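Local coordinates for protein SAG family member (Sag19) (Eimeria tenella, PDB 6ZZB) that is a surface antigen of Eimeria tenella whose exact role is unknown, with a fold that appears related to the CAP protein superfamily, at residues T81-A86 against I211-K216; A101-G106 against K121-L126. All blocks are in the same frame, centred on the assembly; numbering follows the deposited sequence.

Contact 1 of 2, residues T81-A86 against I211-K216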
loop_
_atom_site.group_PDB
_atom_site.type_symbol
_atom_site.label_atom_id
_atom_site.label_comp_id
_atom_site.label_asym_id
_atom_site.label_seq_id
_atom_site.Cartn_x
_atom_site.Cartn_y
_atom_site.Cartn_z
ATOM N N THR A 81 -11.517 -2.537 9.343
ATOM C CA THR A 81 -12.241 -3.826 9.381
ATOM C C THR A 81 -13.535 -3.721 8.583
ATOM O O THR A 81 -13.891 -4.601 7.814
ATOM C CB THR A 81 -12.512 -4.240 10.820
ATOM O OG1 THR A 81 -11.259 -4.435 11.494
ATOM C CG2 THR A 81 -13.383 -5.477 10.874
ATOM N N GLU A 82 -14.274 -2.624 8.763
ATOM C CA GLU A 82 -15.579 -2.489 8.081
ATOM C C GLU A 82 -15.414 -2.264 6.570
ATOM O O GLU A 82 -16.182 -2.810 5.764
ATOM C CB GLU A 82 -16.313 -1.318 8.747
ATOM C CG GLU A 82 -17.792 -1.347 8.549
ATOM C CD GLU A 82 -18.457 -2.586 9.153
ATOM O OE1 GLU A 82 -19.259 -3.104 8.507
ATOM O OE2 GLU A 82 -18.081 -3.045 10.257
ATOM N N SER A 83 -14.411 -1.479 6.176
ATOM C CA SER A 83 -14.099 -1.277 4.741
ATOM C C SER A 83 -13.779 -2.625 4.081
ATOM O O SER A 83 -14.301 -2.934 3.012
ATOM C CB SER A 83 -12.977 -0.307 4.603
ATOM O OG SER A 83 -12.595 -0.163 3.249
ATOM N N LEU A 84 -12.952 -3.428 4.759
ATOM C CA LEU A 84 -12.600 -4.766 4.228
ATOM C C LEU A 84 -13.832 -5.669 4.172
ATOM O O LEU A 84 -14.003 -6.379 3.191
ATOM C CB LEU A 84 -11.490 -5.331 5.103
ATOM C CG LEU A 84 -10.113 -4.718 4.810
ATOM C CD1 LEU A 84 -9.138 -5.095 5.899
ATOM C CD2 LEU A 84 -9.584 -5.161 3.442
ATOM N N LYS A 85 -14.669 -5.606 5.205
ATOM C CA LYS A 85 -15.898 -6.440 5.241
ATOM C C LYS A 85 -16.781 -6.119 4.034
ATOM O O LYS A 85 -17.357 -7.042 3.423
ATOM C CB LYS A 85 -16.634 -6.202 6.554
ATOM C CG LYS A 85 -17.909 -7.019 6.697
ATOM C CD LYS A 85 -18.610 -6.736 8.000
ATOM C CE LYS A 85 -19.968 -7.415 8.067
ATOM N NZ LYS A 85 -19.839 -8.889 8.058
ATOM N N ALA A 86 -16.837 -4.858 3.625
ATOM C CA ALA A 86 -17.648 -4.404 2.469
ATOM C C ALA A 86 -17.151 -5.005 1.155
ATOM O O ALA A 86 -17.956 -5.124 0.213
ATOM C CB ALA A 86 -17.659 -2.907 2.411
ATOM N N ILE A 211 -8.941 3.883 2.672
ATOM C CA ILE A 211 -10.416 3.908 2.586
ATOM C C ILE A 211 -10.742 5.085 1.685
ATOM O O ILE A 211 -10.351 6.201 2.030
ATOM C CB ILE A 211 -11.045 4.040 3.980
ATOM C CG1 ILE A 211 -10.559 2.948 4.930
ATOM C CG2 ILE A 211 -12.573 4.088 3.868
ATOM C CD1 ILE A 211 -11.184 3.031 6.307
ATOM N N ASP A 212 -11.403 4.858 0.532
ATOM C CA ASP A 212 -11.888 3.607 -0.010
ATOM C C ASP A 212 -10.816 2.980 -0.881
ATOM O O ASP A 212 -10.056 3.706 -1.505
ATOM C CB ASP A 212 -13.116 3.859 -0.891
ATOM C CG ASP A 212 -14.303 4.334 -0.084
ATOM O OD1 ASP A 212 -14.583 3.719 0.954
ATOM O OD2 ASP A 212 -14.945 5.295 -0.545
ATOM N N PRO A 213 -10.693 1.648 -0.915
ATOM C CA PRO A 213 -9.666 1.004 -1.718
ATOM C C PRO A 213 -9.929 1.083 -3.216
ATOM O O PRO A 213 -11.075 0.932 -3.645
ATOM C CB PRO A 213 -9.704 -0.459 -1.257
ATOM C CG PRO A 213 -11.132 -0.661 -0.770
ATOM C CD PRO A 213 -11.492 0.677 -0.152
ATOM N N LEU A 214 -8.865 1.189 -3.996
ATOM C CA LEU A 214 -8.958 0.883 -5.433
ATOM C C LEU A 214 -9.354 -0.569 -5.613
ATOM O O LEU A 214 -8.831 -1.452 -4.911
ATOM C CB LEU A 214 -7.622 1.113 -6.137
ATOM C CG LEU A 214 -7.266 2.556 -6.369
ATOM C CD1 LEU A 214 -5.823 2.620 -6.855
ATOM C CD2 LEU A 214 -8.223 3.191 -7.374
ATOM N N ARG A 215 -10.214 -0.832 -6.589
ATOM C CA ARG A 215 -10.643 -2.200 -6.934
ATOM C C ARG A 215 -10.484 -2.419 -8.439
ATOM O O ARG A 215 -10.440 -1.441 -9.170
ATOM C CB ARG A 215 -12.072 -2.403 -6.423
ATOM C CG ARG A 215 -12.163 -2.234 -4.912
ATOM C CD ARG A 215 -13.535 -2.554 -4.389
ATOM N NE ARG A 215 -13.851 -3.960 -4.640
ATOM C CZ ARG A 215 -15.076 -4.461 -4.687
ATOM N NH1 ARG A 215 -16.130 -3.686 -4.485
ATOM N NH2 ARG A 215 -15.239 -5.750 -4.922
ATOM N N LYS A 216 -10.458 -3.676 -8.844
ATOM C CA LYS A 216 -10.348 -4.068 -10.261
ATOM C C LYS A 216 -11.385 -3.276 -11.050
ATOM O O LYS A 216 -12.560 -3.188 -10.608
ATOM C CB LYS A 216 -10.497 -5.578 -10.424
ATOM C CG LYS A 216 -9.924 -6.116 -11.718
ATOM C CD LYS A 216 -10.318 -7.534 -11.963
ATOM C CE LYS A 216 -9.886 -8.022 -13.323
ATOM N NZ LYS A 216 -9.874 -9.499 -13.342
HETATM O O HOH W 1 -14.409 1.198 1.865
#
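Ile211, the last residue of strand 203-211, lays its CG1 branch against Ser83 on helix 77-86, with CG1 4.1 Å from Ser83 CB and CD1 4.2 Å from the same carbon. CG1 stands anti to the isoleucine carbonyl carbon (chi1 -55°), which puts the longer branch next to the helix. The peptide bond to Asp212 is cis, unusual before a non-proline residue, and it brings the CA atoms of Ile211 and Asp212 to 3.0 Å. Asp212 does not touch the helix directly: a water donates to its OD1 over 2.7 Å and lies 2.7 Å from Ser83 OG. OD2 is taken by a salt bridge to Lys189. Pro213 follows with its ring CD 3.7 Å from Ser83 OG, a close but non-bonded approach. Beside these Ile211 and Pro213 carbons, the serine OG is bonded both to the water and to the hydroxyl of Tyr209, two residues before Ile211 on the same strand. Small and mixed, with serine against aliphatic carbons plus a water bridge to Asp212, the contact seats one helix against the exit of a strand, consistent with the alpha-beta-alpha sandwich of CAP proteins, in which helices pack on a central sheet.

Contact 2 of 2, residues A101-G106 against K121-L126; sequences AVTLAG and KKYPGL
With chi1 at -61°, Tyr123 holds CG anti to its carbonyl carbon and sends the ring from the loop 121-126 toward helix 97-105. On the helix, the chi1 of Thr103 (-62°) sets the methyl CG2 anti to the backbone N and leaves OG1 beside that nitrogen, where it bonds Lys99 O one turn earlier. The methyl is thus the part of Thr103 that meets the tyrosine: CG2 lies 4.1 Å from Tyr123 CE2 and also 4.1 Å from Tyr123 OH, the two side chains crossing at about a right angle. Leu104 reaches the same flank of the ring farther in, its methyl CD2 coming 4.3 Å from Tyr123 CD2. Thr103 CG2 and Leu104 CD2 both approach the ring obliquely. Over one face lies Lys122 CG, 3.9 Å above the plane and displaced toward the rim, so the neighbouring lysine's aliphatic chain adds to the cover.

The phenol hydroxyl has its polar partner elsewhere, in the carbonyl O of Glu91, a bond that fixes where the hydroxyl end of the ring lies. Pro92 touches both Thr103 and Tyr123, while Phe207 of strand 203-211 touches Leu104 and Tyr123, joining the pair to the sheet. Helix and loop thus meet through methyl-to-aromatic van der Waals contact alone, with no hydrogen bond between them; the hydroxyls of Thr103 and Tyr123 are satisfied by carbonyls outside the interface, leaving its chemistry essentially apolar.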
loop_
_atom_site.group_PDB
_atom_site.type_symbol
_atom_site.label_atom_id
_atom_site.label_comp_id
_atom_site.label_asym_id
_atom_site.label_seq_id
_atom_site.Cartn_x
_atom_site.Cartn_y
_atom_site.Cartn_z
ATOM N N ALA A 101 -0.210 -6.820 7.672
ATOM C CA ALA A 101 1.267 -6.796 7.525
ATOM C C ALA A 101 1.846 -8.144 7.973
ATOM O O ALA A 101 2.730 -8.703 7.286
ATOM C CB ALA A 101 1.855 -5.637 8.309
ATOM N N VAL A 102 1.372 -8.649 9.092
ATOM C CA VAL A 102 1.820 -9.970 9.629
ATOM C C VAL A 102 1.444 -11.068 8.626
ATOM O O VAL A 102 2.270 -11.938 8.313
ATOM C CB VAL A 102 1.255 -10.216 11.028
ATOM C CG1 VAL A 102 1.453 -11.679 11.456
ATOM C CG2 VAL A 102 1.857 -9.234 12.028
ATOM N N THR A 103 0.215 -11.075 8.149
ATOM C CA THR A 103 -0.239 -12.085 7.174
ATOM C C THR A 103 0.693 -12.107 5.969
ATOM O O THR A 103 1.017 -13.192 5.433
ATOM C CB THR A 103 -1.696 -11.844 6.742
ATOM O OG1 THR A 103 -2.508 -11.955 7.916
ATOM C CG2 THR A 103 -2.156 -12.804 5.666
ATOM N N LEU A 104 1.084 -10.949 5.455
ATOM C CA LEU A 104 1.931 -10.807 4.260
ATOM C C LEU A 104 3.379 -11.216 4.556
ATOM O O LEU A 104 4.015 -11.775 3.638
ATOM C CB LEU A 104 1.873 -9.364 3.755
ATOM C CG LEU A 104 0.516 -8.927 3.200
ATOM C CD1 LEU A 104 0.539 -7.452 2.881
ATOM C CD2 LEU A 104 0.128 -9.706 1.953
ATOM N N ALA A 105 3.914 -10.919 5.733
ATOM C CA ALA A 105 5.337 -11.216 6.048
ATOM C C ALA A 105 5.540 -12.715 6.240
ATOM O O ALA A 105 6.602 -13.221 5.798
ATOM C CB ALA A 105 5.753 -10.504 7.299
ATOM N N GLY A 106 4.553 -13.399 6.771
ATOM C CA GLY A 106 4.613 -14.831 7.094
ATOM C C GLY A 106 4.289 -15.102 8.532
ATOM O O GLY A 106 4.328 -14.191 9.370
ATOM N N LYS A 121 -2.461 -8.274 -4.187
ATOM C CA LYS A 121 -3.364 -9.081 -5.034
ATOM C C LYS A 121 -4.622 -9.461 -4.266
ATOM O O LYS A 121 -5.663 -9.712 -4.930
ATOM C CB LYS A 121 -2.647 -10.320 -5.535
ATOM C CG LYS A 121 -2.388 -11.368 -4.494
ATOM C CD LYS A 121 -1.826 -12.626 -5.106
ATOM C CE LYS A 121 -1.572 -13.682 -4.065
ATOM N NZ LYS A 121 -1.014 -14.901 -4.695
ATOM N N LYS A 122 -4.554 -9.547 -2.946
ATOM C CA LYS A 122 -5.704 -9.917 -2.108
ATOM C C LYS A 122 -6.122 -8.722 -1.240
ATOM O O LYS A 122 -7.316 -8.375 -1.231
ATOM C CB LYS A 122 -5.407 -11.122 -1.219
ATOM C CG LYS A 122 -6.499 -11.458 -0.237
ATOM C CD LYS A 122 -6.244 -12.775 0.439
ATOM C CE LYS A 122 -7.353 -13.199 1.348
ATOM N NZ LYS A 122 -7.132 -14.631 1.679
ATOM N N TYR A 123 -5.201 -8.150 -0.483
ATOM C CA TYR A 123 -5.463 -7.046 0.471
ATOM C C TYR A 123 -5.123 -5.760 -0.254
ATOM O O TYR A 123 -3.947 -5.515 -0.510
ATOM C CB TYR A 123 -4.644 -7.215 1.750
ATOM C CG TYR A 123 -4.980 -8.495 2.470
ATOM C CD1 TYR A 123 -6.110 -8.572 3.265
ATOM C CD2 TYR A 123 -4.164 -9.608 2.389
ATOM C CE1 TYR A 123 -6.448 -9.735 3.927
ATOM C CE2 TYR A 123 -4.487 -10.788 3.029
ATOM C CZ TYR A 123 -5.616 -10.835 3.814
ATOM O OH TYR A 123 -5.946 -12.006 4.431
ATOM N N PRO A 124 -6.121 -4.952 -0.674
ATOM C CA PRO A 124 -5.826 -3.757 -1.452
ATOM C C PRO A 124 -5.166 -2.697 -0.586
ATOM O O PRO A 124 -5.681 -2.380 0.489
ATOM C CB PRO A 124 -7.185 -3.287 -1.960
ATOM C CG PRO A 124 -8.186 -3.914 -1.060
ATOM C CD PRO A 124 -7.565 -5.146 -0.454
ATOM N N GLY A 125 -4.015 -2.232 -1.001
ATOM C CA GLY A 125 -3.326 -1.150 -0.330
ATOM C C GLY A 125 -1.921 -1.029 -0.828
ATOM O O GLY A 125 -1.537 -1.684 -1.820
ATOM N N LEU A 126 -1.154 -0.174 -0.181
ATOM C CA LEU A 126 0.298 -0.026 -0.404
ATOM C C LEU A 126 1.025 -1.157 0.305
ATOM O O LEU A 126 0.730 -1.454 1.470
ATOM C CB LEU A 126 0.752 1.354 0.064
ATOM C CG LEU A 126 2.254 1.618 0.083
ATOM C CD1 LEU A 126 2.516 3.095 -0.175
ATOM C CD2 LEU A 126 2.868 1.139 1.400
#

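Overall arrangement
From the N terminus, the chain passes through helix 77-86, which supplies the first half of contact 1, then helix 97-105, which supplies that of contact 2. Contact 2 closes early, over the 14 irregular residues that lead toward strand 126-131; this loop carries Cys112, disulfide-bonded to Cys199. Contact 1 closes only after strand 203-211, 125 residues beyond the end of its first segment, so contact 2 is nested inside it. Their centres lie 14 Å apart, yet they touch: Pro213 CB is 3.8 Å from Pro124 CG. Together they tie two successive helices to loops at the ends of the paired antiparallel strands 126-131 and 203-211.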